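Local atomic coordinates of tetracycline Repressor, class A (Pseudomonas sp., PDB entry 5MRU), a protein that represses the tetracycline resistance gene by binding its operator DNA through a helix-turn-helix, and has reduced operator affinity when tetracycline binds. Residues A58-N63 / R84-A89. Sequence-based numbering, arbitrary orientation.
Sequences AMLAEN and RSFRQA. With TDC (5a,6-anhydrotetracycline), chain B.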
# COMPACT_ATOMS: atom_id res chain seq x y z
N ALA A 58 -6.98 0.30 17.22
CA ALA A 58 -7.82 1.40 17.71
C ALA A 58 -8.47 2.17 16.57
O ALA A 58 -9.65 2.57 16.65
CB ALA A 58 -7.02 2.34 18.58
N MET A 59 -7.71 2.36 15.51
CA MET A 59 -8.21 3.11 14.38
C MET A 59 -9.46 2.51 13.81
O MET A 59 -10.39 3.22 13.48
CB MET A 59 -7.13 3.23 13.32
CG MET A 59 -6.13 4.30 13.68
SD MET A 59 -4.95 4.46 12.35
CE MET A 59 -3.57 4.99 13.34
N LEU A 60 -9.49 1.18 13.75
CA LEU A 60 -10.65 0.42 13.29
C LEU A 60 -11.77 0.39 14.29
O LEU A 60 -12.92 0.49 13.94
CB LEU A 60 -10.24 -1.02 12.95
CG LEU A 60 -9.11 -1.24 11.90
CD1 LEU A 60 -8.97 -2.72 11.50
CD2 LEU A 60 -9.30 -0.35 10.67
N ALA A 61 -11.45 0.19 15.55
CA ALA A 61 -12.47 0.20 16.59
C ALA A 61 -13.31 1.50 16.48
O ALA A 61 -14.52 1.45 16.42
CB ALA A 61 -11.83 0.05 17.97
N GLU A 62 -12.61 2.63 16.38
CA GLU A 62 -13.21 3.95 16.31
C GLU A 62 -13.95 4.26 15.01
O GLU A 62 -14.95 4.95 15.05
CB GLU A 62 -12.11 5.00 16.47
CG GLU A 62 -12.58 6.43 16.70
CD GLU A 62 -11.40 7.37 16.85
OE1 GLU A 62 -10.87 7.83 15.81
OE2 GLU A 62 -10.95 7.63 18.00
N ASN A 63 -13.45 3.81 13.85
CA ASN A 63 -14.04 4.27 12.58
C ASN A 63 -14.54 3.26 11.52
O ASN A 63 -15.28 3.66 10.61
CB ASN A 63 -13.08 5.26 11.93
CG ASN A 63 -13.25 6.67 12.45
OD1 ASN A 63 -14.33 7.27 12.34
ND2 ASN A 63 -12.18 7.21 13.02
N ARG A 84 -14.92 1.01 1.74
CA ARG A 84 -15.10 2.43 2.03
C ARG A 84 -14.84 2.71 3.47
O ARG A 84 -14.20 3.72 3.81
CB ARG A 84 -16.52 2.86 1.67
CG ARG A 84 -16.61 3.17 0.21
CD ARG A 84 -18.04 3.29 -0.17
NE ARG A 84 -18.19 3.87 -1.49
CZ ARG A 84 -19.29 3.73 -2.24
NH1 ARG A 84 -20.32 3.01 -1.79
NH2 ARG A 84 -19.35 4.29 -3.44
N SER A 85 -15.35 1.83 4.32
CA SER A 85 -15.28 2.04 5.76
C SER A 85 -13.88 1.79 6.33
O SER A 85 -13.43 2.50 7.21
CB SER A 85 -16.26 1.12 6.41
OG SER A 85 -16.34 1.44 7.76
N PHE A 86 -13.23 0.74 5.83
CA PHE A 86 -11.84 0.45 6.15
C PHE A 86 -11.01 1.69 5.83
O PHE A 86 -10.41 2.29 6.71
CB PHE A 86 -11.37 -0.77 5.35
CG PHE A 86 -9.93 -1.19 5.61
CD1 PHE A 86 -9.41 -1.25 6.88
CD2 PHE A 86 -9.13 -1.60 4.56
CE1 PHE A 86 -8.13 -1.67 7.12
CE2 PHE A 86 -7.82 -2.02 4.78
CZ PHE A 86 -7.32 -2.05 6.07
N ARG A 87 -11.08 2.11 4.57
CA ARG A 87 -10.33 3.25 4.04
C ARG A 87 -10.43 4.47 4.89
O ARG A 87 -9.45 5.11 5.14
CB ARG A 87 -10.84 3.62 2.66
CG ARG A 87 -10.25 4.91 2.15
CD ARG A 87 -10.31 4.98 0.64
NE ARG A 87 -9.76 6.23 0.07
CZ ARG A 87 -10.46 7.35 -0.17
NH1 ARG A 87 -11.73 7.41 0.14
NH2 ARG A 87 -9.88 8.42 -0.71
N GLN A 88 -11.63 4.81 5.31
CA GLN A 88 -11.82 5.99 6.18
C GLN A 88 -11.17 5.81 7.57
O GLN A 88 -10.68 6.79 8.16
CB GLN A 88 -13.31 6.34 6.32
CG GLN A 88 -13.93 6.85 5.02
CD GLN A 88 -13.22 8.08 4.46
OE1 GLN A 88 -13.13 8.26 3.23
NE2 GLN A 88 -12.67 8.92 5.35
N ALA A 89 -11.13 4.57 8.07
CA ALA A 89 -10.43 4.29 9.32
C ALA A 89 -8.94 4.58 9.16
O ALA A 89 -8.30 5.14 10.04
CB ALA A 89 -10.67 2.85 9.72
O12 TDC B . -6.61 -5.85 7.21
C12 TDC B . -7.56 -6.66 7.02
C1B TDC B . -7.30 -8.11 6.89
C11 TDC B . -6.00 -8.58 7.06
O11 TDC B . -4.96 -7.70 7.32
C1A TDC B . -5.71 -9.93 6.96
C10 TDC B . -4.41 -10.38 7.13
O10 TDC B . -3.34 -9.53 7.38
C9 TDC B . -4.13 -11.81 7.03
C8 TDC B . -5.17 -12.68 6.78
C7 TDC B . -6.46 -12.18 6.62
C61 TDC B . -6.75 -10.82 6.71
C6 TDC B . -8.07 -10.34 6.54
C62 TDC B . -9.24 -11.24 6.26
C51 TDC B . -8.35 -8.98 6.64
C5 TDC B . -9.76 -8.48 6.45
C1C TDC B . -8.99 -6.21 6.98
C1 TDC B . -9.67 -6.48 8.32
O1 TDC B . -9.01 -6.91 9.26
O1C TDC B . -9.11 -4.86 6.59
C41 TDC B . -9.79 -7.01 6.00
C4 TDC B . -11.26 -6.52 5.84
N4 TDC B . -11.62 -5.61 4.68
C43 TDC B . -10.59 -4.60 4.32
C42 TDC B . -11.83 -6.51 3.50
C3 TDC B . -11.85 -6.06 7.18
O3 TDC B . -13.03 -5.74 7.15
C2 TDC B . -11.08 -6.13 8.40
C21 TDC B . -11.70 -5.81 9.69
O21 TDC B . -12.91 -5.56 9.76
N21 TDC B . -11.00 -5.89 10.85
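Ala89 packs its methyl group against the C-terminal end of helix 48-63, where Leu60 CD2 lies 3.6 Å from Ala89 CB and the carbonyl oxygen of Met59 is also in touch. Asn63 adds its CB beside Ala89 CA, and the small Ala89 side chain is consistent with the close backbones here, 4.9 Å between the CA atoms of Asn63 and Ala89. The same Leu60 CD2 reaches the edge of the Phe86 ring, near its plane and 3.9 Å from Phe86 CD1. The other branch, Leu60 CD1, lies 3.8 Å from N21 of the carboxamide of anhydrotetracycline, so one leucine joins helix packing to the drug.

Phe86 in turn offers a ring face to the ligand. Its CB starts away from helix 48-63, but with CG anti to the backbone N (chi1 -179°) the ring swings back toward the Leu60 side. TDC O1C sits over one face, above the ring centre and 3.4 Å from Phe86 CZ. His100 meets this ring edge-to-face.

No hydrogen bond links the two segments. Ser85 OG instead accepts from the backbone N atoms of Ser65 and Thr66, holding the chain just beyond Asn63 next to His64, which hydrogen-bonds the drug through NE2.

The two segments cross at 122° with axes 9.0 Å apart, joining helix 48-63, which also packs on helix 7-24 of the DNA-binding region, to the tetracycline pocket of the TetR core.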